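Local coordinates for DUF4974 domain-containing protein (Parabacteroides distasonis, PDB 4M0N) that probably acts as an anti-sigma factor of the FecR family, this chain being the part that holds its FecR and C-terminal FecR domains, at residues 34-39 and 53-58; 47-52 and 60-65; 158-163 and 172-177. The protein carries 1 engineered substitution. All coordinates share one frame; numbering follows the deposited sequence. Where two conformers were deposited one is given.

Contact 1 (34-39 and 53-58)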
# COMPACT_ATOMS: atom_id res chain seq x y z
N THR A 34 -12.62 13.47 2.29
CA THR A 34 -13.92 13.01 1.94
C THR A 34 -14.21 13.52 0.53
O THR A 34 -14.15 14.73 0.26
CB THR A 34 -14.97 13.48 2.93
OG1 THR A 34 -14.59 13.04 4.23
CG2 THR A 34 -16.30 12.90 2.61
N LEU A 35 -14.54 12.59 -0.36
CA LEU A 35 -14.86 12.94 -1.73
C LEU A 35 -16.29 13.50 -1.88
O LEU A 35 -17.11 13.37 -0.98
CB LEU A 35 -14.66 11.72 -2.62
CG LEU A 35 -13.22 11.23 -2.70
CD1 LEU A 35 -13.14 9.96 -3.53
CD2 LEU A 35 -12.32 12.30 -3.31
N PRO A 36 -16.58 14.11 -3.03
CA PRO A 36 -17.91 14.73 -3.25
C PRO A 36 -19.10 13.79 -3.10
O PRO A 36 -20.21 14.26 -2.85
CB PRO A 36 -17.82 15.22 -4.70
CG PRO A 36 -16.37 15.43 -4.93
CD PRO A 36 -15.68 14.35 -4.17
N ASP A 37 -18.88 12.49 -3.30
CA ASP A 37 -19.94 11.50 -3.14
C ASP A 37 -20.04 10.98 -1.70
O ASP A 37 -20.85 10.09 -1.43
CB ASP A 37 -19.66 10.30 -4.07
CG ASP A 37 -18.41 9.53 -3.67
OD1 ASP A 37 -17.55 10.15 -3.02
OD2 ASP A 37 -18.31 8.32 -3.99
N GLY A 38 -19.18 11.47 -0.80
CA GLY A 38 -19.17 10.98 0.58
C GLY A 38 -18.19 9.85 0.86
O GLY A 38 -18.06 9.41 2.00
N THR A 39 -17.52 9.35 -0.18
CA THR A 39 -16.49 8.36 -0.02
C THR A 39 -15.33 8.93 0.80
O THR A 39 -14.88 10.04 0.53
CB THR A 39 -15.99 7.89 -1.40
OG1 THR A 39 -17.02 7.10 -2.02
CG2 THR A 39 -14.67 7.09 -1.28
N THR A 53 -13.79 17.88 -8.53
CA THR A 53 -14.55 18.50 -7.44
C THR A 53 -16.06 18.12 -7.49
O THR A 53 -16.78 18.29 -6.51
CB THR A 53 -14.29 20.02 -7.39
OG1 THR A 53 -14.45 20.55 -8.69
CG2 THR A 53 -12.84 20.28 -6.89
N GLU A 54 -16.51 17.58 -8.61
CA GLU A 54 -17.84 17.00 -8.76
C GLU A 54 -17.75 15.77 -9.66
O GLU A 54 -17.04 15.82 -10.67
CB GLU A 54 -18.77 18.05 -9.38
CG GLU A 54 -20.22 17.65 -9.56
CD GLU A 54 -21.12 18.86 -9.79
OE1 GLU A 54 -20.63 20.01 -9.67
OE2 GLU A 54 -22.32 18.68 -10.09
N PHE A 55 -18.45 14.69 -9.33
CA PHE A 55 -18.50 13.50 -10.17
C PHE A 55 -19.66 13.71 -11.15
O PHE A 55 -20.82 13.47 -10.82
CB PHE A 55 -18.74 12.23 -9.34
CG PHE A 55 -17.56 11.79 -8.50
CD1 PHE A 55 -16.34 11.51 -9.11
CD2 PHE A 55 -17.69 11.59 -7.13
CE1 PHE A 55 -15.26 11.06 -8.35
CE2 PHE A 55 -16.61 11.16 -6.37
CZ PHE A 55 -15.41 10.90 -6.97
N THR A 56 -19.35 14.20 -12.35
CA THR A 56 -20.39 14.55 -13.32
C THR A 56 -20.68 13.43 -14.33
O THR A 56 -21.69 13.49 -15.05
CB THR A 56 -20.04 15.84 -14.09
OG1 THR A 56 -18.77 15.68 -14.74
CG2 THR A 56 -19.99 17.03 -13.14
N SER A 57 -19.81 12.42 -14.40
CA SER A 57 -19.98 11.37 -15.40
C SER A 57 -20.84 10.23 -14.84
O SER A 57 -21.37 10.35 -13.73
CB SER A 57 -18.62 10.85 -15.86
OG SER A 57 -17.95 10.22 -14.80
N ASP A 58 -21.00 9.15 -15.60
CA ASP A 58 -21.72 7.95 -15.14
C ASP A 58 -20.85 7.05 -14.24
O ASP A 58 -21.31 6.00 -13.77
CB ASP A 58 -22.23 7.13 -16.32
CG ASP A 58 -21.10 6.63 -17.23
OD1 ASP A 58 -20.23 7.44 -17.61
OD2 ASP A 58 -21.09 5.42 -17.55
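Phe-55 points its ring into the turn formed by residues 35 to 38, and three side chains of that turn meet it from different directions. Asp-37 meets one corner of the ring broadly: Phe-55 CE2 abuts both its CG and its OD1, the latter at 3.6 Å and close to the ring plane, and CB sits beside CD2, while the carboxylate is turned 75° against the ring. An acidic oxygen at the slightly positive C-H rim is probably favourable. Leu-35 also reaches the edge, with CD1 4.2 Å from Phe-55 CZ. Pro-36 runs at about a right angle to the phenylalanine, its CD 4.0 Å from Phe-55 CE2, and its CG rests 3.3 Å from the carbonyl O of Thr-53. With CG between the backbone N and the carbonyl carbon (chi1 66°), Asp-37 can turn its carboxylate back on its own chain: OD1, met from well above the carboxylate plane, accepts from Thr-39 N at 3.0 Å in an Asx turn, and OD2 accepts from Thr-39 OG1 at 2.7 Å on its syn side. Proline fits the second position of this type I turn, and Gly-38 the last, where a positive phi of 93° would jam a side chain against the preceding carbonyl. The contact lies at the surface, joining the loop between strands 31-34 and 40-43 to the one between 48-51 and 60-65; Leu-35 and Phe-55 both pack on Val-62.

Contact 2 (47-52 and 60-65)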
# COMPACT_ATOMS: atom_id res chain seq x y z
N THR A 47 1.84 9.26 -1.36
CA THR A 47 0.74 9.02 -2.30
C THR A 47 0.21 10.26 -2.95
O THR A 47 0.17 11.32 -2.33
CB THR A 47 -0.39 8.33 -1.55
OG1 THR A 47 0.14 7.14 -0.97
CG2 THR A 47 -1.56 8.03 -2.43
N VAL A 48 -0.23 10.10 -4.19
CA VAL A 48 -0.91 11.14 -4.96
C VAL A 48 -2.24 10.63 -5.42
O VAL A 48 -2.32 9.47 -5.88
CB VAL A 48 -0.14 11.52 -6.23
CG1 VAL A 48 -0.78 12.75 -6.87
CG2 VAL A 48 1.32 11.73 -5.94
N MET A 49 -3.27 11.47 -5.30
CA MET A 49 -4.58 11.17 -5.81
C MET A 49 -5.17 12.39 -6.53
O MET A 49 -5.07 13.53 -6.05
CB MET A 49 -5.52 10.64 -4.71
CG MET A 49 -6.92 10.34 -5.22
SD MET A 49 -8.01 9.60 -3.98
CE MET A 49 -8.29 10.97 -2.89
N ARG A 50 -5.80 12.12 -7.67
CA ARG A 50 -6.42 13.12 -8.54
C ARG A 50 -7.89 12.78 -8.62
O ARG A 50 -8.26 11.62 -8.88
CB ARG A 50 -5.73 12.97 -9.92
CG ARG A 50 -5.67 14.10 -10.90
CD ARG A 50 -4.77 13.63 -12.06
NE ARG A 50 -3.38 13.50 -11.60
CZ ARG A 50 -2.64 12.39 -11.50
NH1 ARG A 50 -3.08 11.19 -11.87
NH2 ARG A 50 -1.41 12.51 -11.02
N TYR A 51 -8.75 13.77 -8.37
CA TYR A 51 -10.20 13.56 -8.37
C TYR A 51 -10.86 14.86 -8.78
O TYR A 51 -10.24 15.93 -8.66
CB TYR A 51 -10.69 13.09 -7.00
CG TYR A 51 -10.42 14.06 -5.84
CD1 TYR A 51 -9.23 14.01 -5.15
CD2 TYR A 51 -11.38 14.97 -5.42
CE1 TYR A 51 -8.95 14.87 -4.10
CE2 TYR A 51 -11.12 15.84 -4.35
CZ TYR A 51 -9.91 15.76 -3.69
OH TYR A 51 -9.59 16.59 -2.63
N PRO A 52 -12.09 14.77 -9.29
CA PRO A 52 -12.85 15.94 -9.72
C PRO A 52 -13.59 16.57 -8.53
O PRO A 52 -14.00 15.87 -7.61
CB PRO A 52 -13.81 15.34 -10.74
CG PRO A 52 -14.14 14.00 -10.19
CD PRO A 52 -12.92 13.54 -9.40
N ARG A 60 -17.80 7.26 -10.97
CA ARG A 60 -17.06 8.06 -10.04
C ARG A 60 -15.60 7.62 -10.17
O ARG A 60 -15.22 6.61 -9.60
CB ARG A 60 -17.56 7.77 -8.63
CG ARG A 60 -18.98 8.23 -8.39
CD ARG A 60 -19.49 7.78 -7.03
NE ARG A 60 -19.78 6.37 -7.00
CZ ARG A 60 -19.94 5.63 -5.90
NH1 ARG A 60 -19.80 6.17 -4.69
NH2 ARG A 60 -20.27 4.35 -5.98
N LEU A 61 -14.80 8.39 -10.91
CA LEU A 61 -13.42 8.01 -11.22
C LEU A 61 -12.39 8.84 -10.47
O LEU A 61 -12.45 10.06 -10.49
CB LEU A 61 -13.16 8.19 -12.72
CG LEU A 61 -11.73 7.89 -13.20
CD1 LEU A 61 -11.48 6.40 -13.15
CD2 LEU A 61 -11.59 8.42 -14.61
N VAL A 62 -11.44 8.16 -9.83
CA VAL A 62 -10.27 8.81 -9.26
C VAL A 62 -9.02 8.08 -9.79
O VAL A 62 -9.09 6.91 -10.24
CB VAL A 62 -10.31 8.92 -7.73
CG1 VAL A 62 -11.62 9.58 -7.27
CG2 VAL A 62 -10.11 7.57 -7.05
N GLU A 63 -7.90 8.80 -9.82
CA GLU A 63 -6.61 8.25 -10.23
C GLU A 63 -5.70 8.33 -9.04
O GLU A 63 -5.69 9.33 -8.32
CB GLU A 63 -5.99 9.01 -11.41
CG GLU A 63 -6.71 8.79 -12.74
CD GLU A 63 -6.08 9.58 -13.88
OE1 GLU A 63 -5.29 10.50 -13.62
OE2 GLU A 63 -6.42 9.30 -15.04
N MET A 64 -4.93 7.27 -8.80
CA MET A 64 -4.08 7.25 -7.66
C MET A 64 -2.80 6.51 -7.94
O MET A 64 -2.78 5.53 -8.68
CB MET A 64 -4.84 6.59 -6.50
CG MET A 64 -4.13 6.71 -5.18
SD MET A 64 -3.03 5.35 -4.74
CE MET A 64 -4.23 4.03 -4.61
N GLU A 65 -1.72 7.00 -7.36
CA GLU A 65 -0.45 6.33 -7.31
C GLU A 65 0.08 6.44 -5.89
O GLU A 65 0.15 7.55 -5.31
CB GLU A 65 0.51 6.95 -8.33
CG GLU A 65 1.87 6.31 -8.40
CD GLU A 65 2.81 6.86 -7.35
OE1 GLU A 65 3.00 8.12 -7.29
OE2 GLU A 65 3.36 6.06 -6.61
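The Arg-50 chain leaves its strand with CG beside the carbonyl carbon and opposite the backbone N (chi1 -155°), then bends at chi3, which brings the guanidinium across to Glu-63, whose chain runs extended beyond CG. Arg-50 NH1 donates to Glu-63 OE1 at 2.9 Å in a salt bridge, meeting the anti side of the oxygen; the two planes stand 78° apart, yet OE1 remains near the guanidinium plane, at its edge. Arg-50 NE forms a second salt bridge, to Glu-22 of strand 21-24. The backbones beneath are antiparallel. Val-48 with Glu-65 and Arg-50 with Glu-63 are hydrogen-bonded pairs, the bond from Val-48 N to Glu-65 O being short and straight (2.8 Å, 176° at the hydrogen). Met-49 and Met-64 make the non-hydrogen-bonded pair on the other face, where flexible methionines and branched Val-62 suit the buried surroundings. Tyr-51 CB adds a contact there, 3.6 Å from Val-62 CG1, as does the Thr-47 methyl CG2, 3.8 Å from Met-64 SD. The side chain of Glu-65 comes within about 4 Å of the bound magnesium ion, and Gly-46, next to Thr-47, is a magnesium-binding residue. A leucine in place of Arg-50 would probably leave the carboxylates of Glu-63 and Glu-22 without their shared positive charge. On this mainly charged face, which also holds Val-48, one arginine links acidic groups of two strands and probably eases their mutual repulsion.

Contact 3 (158-163 and 172-177); sequences GGLYFN and HDLERM
Phe-162 meets the helix with the edge of its ring. Asp-173 OD2 lies in the ring plane, 3.7 Å from Phe-162 CE1, and the carboxylate is nearly coplanar with the ring (12°), so that an anionic oxygen faces the weakly positive C-H rim. Leu-174 CD2 is also near that plane, more loosely, at 4.4 Å from Phe-162 CZ. The other carboxylate oxygen, Asp-173 OD1, is gripped by cations: Arg-176 NH2 donates to it at 3.0 Å in a salt bridge within the helix, and Lys-99 forms another. The guanidinium of Arg-176 has His-172 O over one face, offset toward its rim, and makes a cation-pi contact with Tyr-101. Leu-160 carries the apolar part of the contact. Its CD1 touches Leu-174 CD2 at 3.6 Å, the two leucines crossing at about a right angle, while CD2 is pressed to 3.4 Å from Met-177 CE, tighter than usual for two carbons. Met-177 gets there by leaving its helix with CG anti to the backbone N (chi1 175°) and bending at chi3, which also lays CE 3.7 Å from Gly-159 O; the unbranched, flexible methionine can lie along the glycine backbone at 158-159. The positive phi at 158 favours glycine there. Val-206 of helix 203-214 touches both leucines. This is a strand leading into a helix packed antiparallel on it (174°), an alpha/beta layer within the C-terminal FecR domain, of the Secretin_N0 clan.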
# COMPACT_ATOMS: atom_id res chain seq x y z
N GLY A 158 -1.15 3.69 12.32
CA GLY A 158 0.29 3.70 12.54
C GLY A 158 0.92 2.33 12.73
O GLY A 158 2.04 2.22 13.22
N GLY A 159 0.22 1.28 12.32
CA GLY A 159 0.79 -0.04 12.33
C GLY A 159 1.54 -0.40 11.05
O GLY A 159 1.37 0.21 10.00
N LEU A 160 2.42 -1.37 11.21
CA LEU A 160 3.07 -2.08 10.12
C LEU A 160 2.67 -3.53 10.21
O LEU A 160 2.55 -4.07 11.30
CB LEU A 160 4.60 -2.00 10.26
CG LEU A 160 5.20 -0.61 10.10
CD1 LEU A 160 6.65 -0.58 10.58
CD2 LEU A 160 5.10 -0.14 8.65
N TYR A 161 2.42 -4.15 9.07
CA TYR A 161 2.10 -5.56 9.04
C TYR A 161 2.90 -6.22 7.92
O TYR A 161 2.78 -5.81 6.75
CB TYR A 161 0.60 -5.74 8.78
CG TYR A 161 0.18 -7.17 8.52
CD1 TYR A 161 0.50 -8.20 9.39
CD2 TYR A 161 -0.55 -7.49 7.38
CE1 TYR A 161 0.10 -9.50 9.14
CE2 TYR A 161 -0.96 -8.78 7.13
CZ TYR A 161 -0.65 -9.78 8.01
OH TYR A 161 -1.05 -11.07 7.76
N PHE A 162 3.70 -7.21 8.29
CA PHE A 162 4.49 -7.95 7.31
C PHE A 162 4.11 -9.41 7.42
O PHE A 162 4.04 -9.96 8.50
CB PHE A 162 5.99 -7.75 7.53
CG PHE A 162 6.39 -6.30 7.60
CD1 PHE A 162 6.06 -5.41 6.58
CD2 PHE A 162 7.11 -5.82 8.69
CE1 PHE A 162 6.43 -4.07 6.64
CE2 PHE A 162 7.48 -4.49 8.75
CZ PHE A 162 7.15 -3.62 7.73
N ASN A 163 3.80 -10.00 6.29
CA ASN A 163 3.49 -11.41 6.24
C ASN A 163 4.24 -11.97 5.05
O ASN A 163 3.79 -11.85 3.92
CB ASN A 163 1.99 -11.63 6.11
CG ASN A 163 1.61 -13.10 6.05
OD1 ASN A 163 2.37 -13.98 6.49
ND2 ASN A 163 0.43 -13.38 5.52
N HIS A 172 11.03 -0.05 1.69
CA HIS A 172 10.28 1.06 1.10
C HIS A 172 9.17 1.55 2.04
O HIS A 172 9.00 2.75 2.22
CB HIS A 172 9.70 0.63 -0.23
CG HIS A 172 10.69 0.65 -1.35
ND1 HIS A 172 10.32 0.87 -2.66
CD2 HIS A 172 12.03 0.52 -1.34
CE1 HIS A 172 11.41 0.85 -3.42
NE2 HIS A 172 12.46 0.63 -2.65
N ASP A 173 8.45 0.63 2.67
CA ASP A 173 7.43 1.01 3.66
C ASP A 173 8.03 1.82 4.80
O ASP A 173 7.45 2.82 5.26
CB ASP A 173 6.74 -0.20 4.28
CG ASP A 173 5.83 -0.93 3.33
OD1 ASP A 173 5.51 -0.40 2.26
OD2 ASP A 173 5.42 -2.05 3.69
N LEU A 174 9.19 1.38 5.28
CA LEU A 174 9.84 2.09 6.38
C LEU A 174 10.29 3.48 5.97
O LEU A 174 10.05 4.47 6.69
CB LEU A 174 11.01 1.30 6.94
CG LEU A 174 10.72 -0.09 7.53
CD1 LEU A 174 12.00 -0.69 8.09
CD2 LEU A 174 9.63 -0.09 8.58
N GLU A 175 10.92 3.57 4.80
CA GLU A 175 11.35 4.88 4.31
C GLU A 175 10.19 5.86 4.22
O GLU A 175 10.29 7.03 4.62
CB GLU A 175 12.00 4.78 2.93
CG GLU A 175 13.31 4.05 2.89
CD GLU A 175 13.92 4.13 1.50
OE1 GLU A 175 13.34 3.52 0.58
OE2 GLU A 175 14.96 4.79 1.37
N ARG A 176 9.07 5.38 3.70
CA ARG A 176 7.90 6.23 3.55
C ARG A 176 7.22 6.60 4.87
O ARG A 176 6.79 7.74 5.06
CB ARG A 176 6.90 5.54 2.63
CG ARG A 176 7.37 5.52 1.20
CD ARG A 176 6.26 5.05 0.27
NE ARG A 176 5.97 3.64 0.46
CZ ARG A 176 6.34 2.65 -0.36
NH1 ARG A 176 7.03 2.89 -1.45
NH2 ARG A 176 6.04 1.39 -0.05
N MET A 177 7.13 5.63 5.77
CA MET A 177 6.51 5.87 7.08
C MET A 177 7.29 6.84 7.92
O MET A 177 6.69 7.73 8.53
CB MET A 177 6.38 4.57 7.88
CG MET A 177 5.85 4.79 9.31
SD MET A 177 5.26 3.25 10.06
CE MET A 177 3.71 2.90 9.20

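In the fold
From the N terminus, the chain passes strand 31-34 and enters the turn of contact 1, which is completed only when the loop after strand 48-51 returns to it. Contact 2 opens at 47-52, before contact 1 is complete, and ends at 60-65, so the two cross. They share the corner of the FecR domain where the salt bridge of Asp-37 with Arg-60 and the packing of Leu-35 on Tyr-51 join them, linking the edge region of one sheet to the hairpin of the other. Contact 3 follows in series, in the C-terminal domain across the chain's centre; its nearest atoms are about 6 Å from contact 2 and about 18 Å from contact 1.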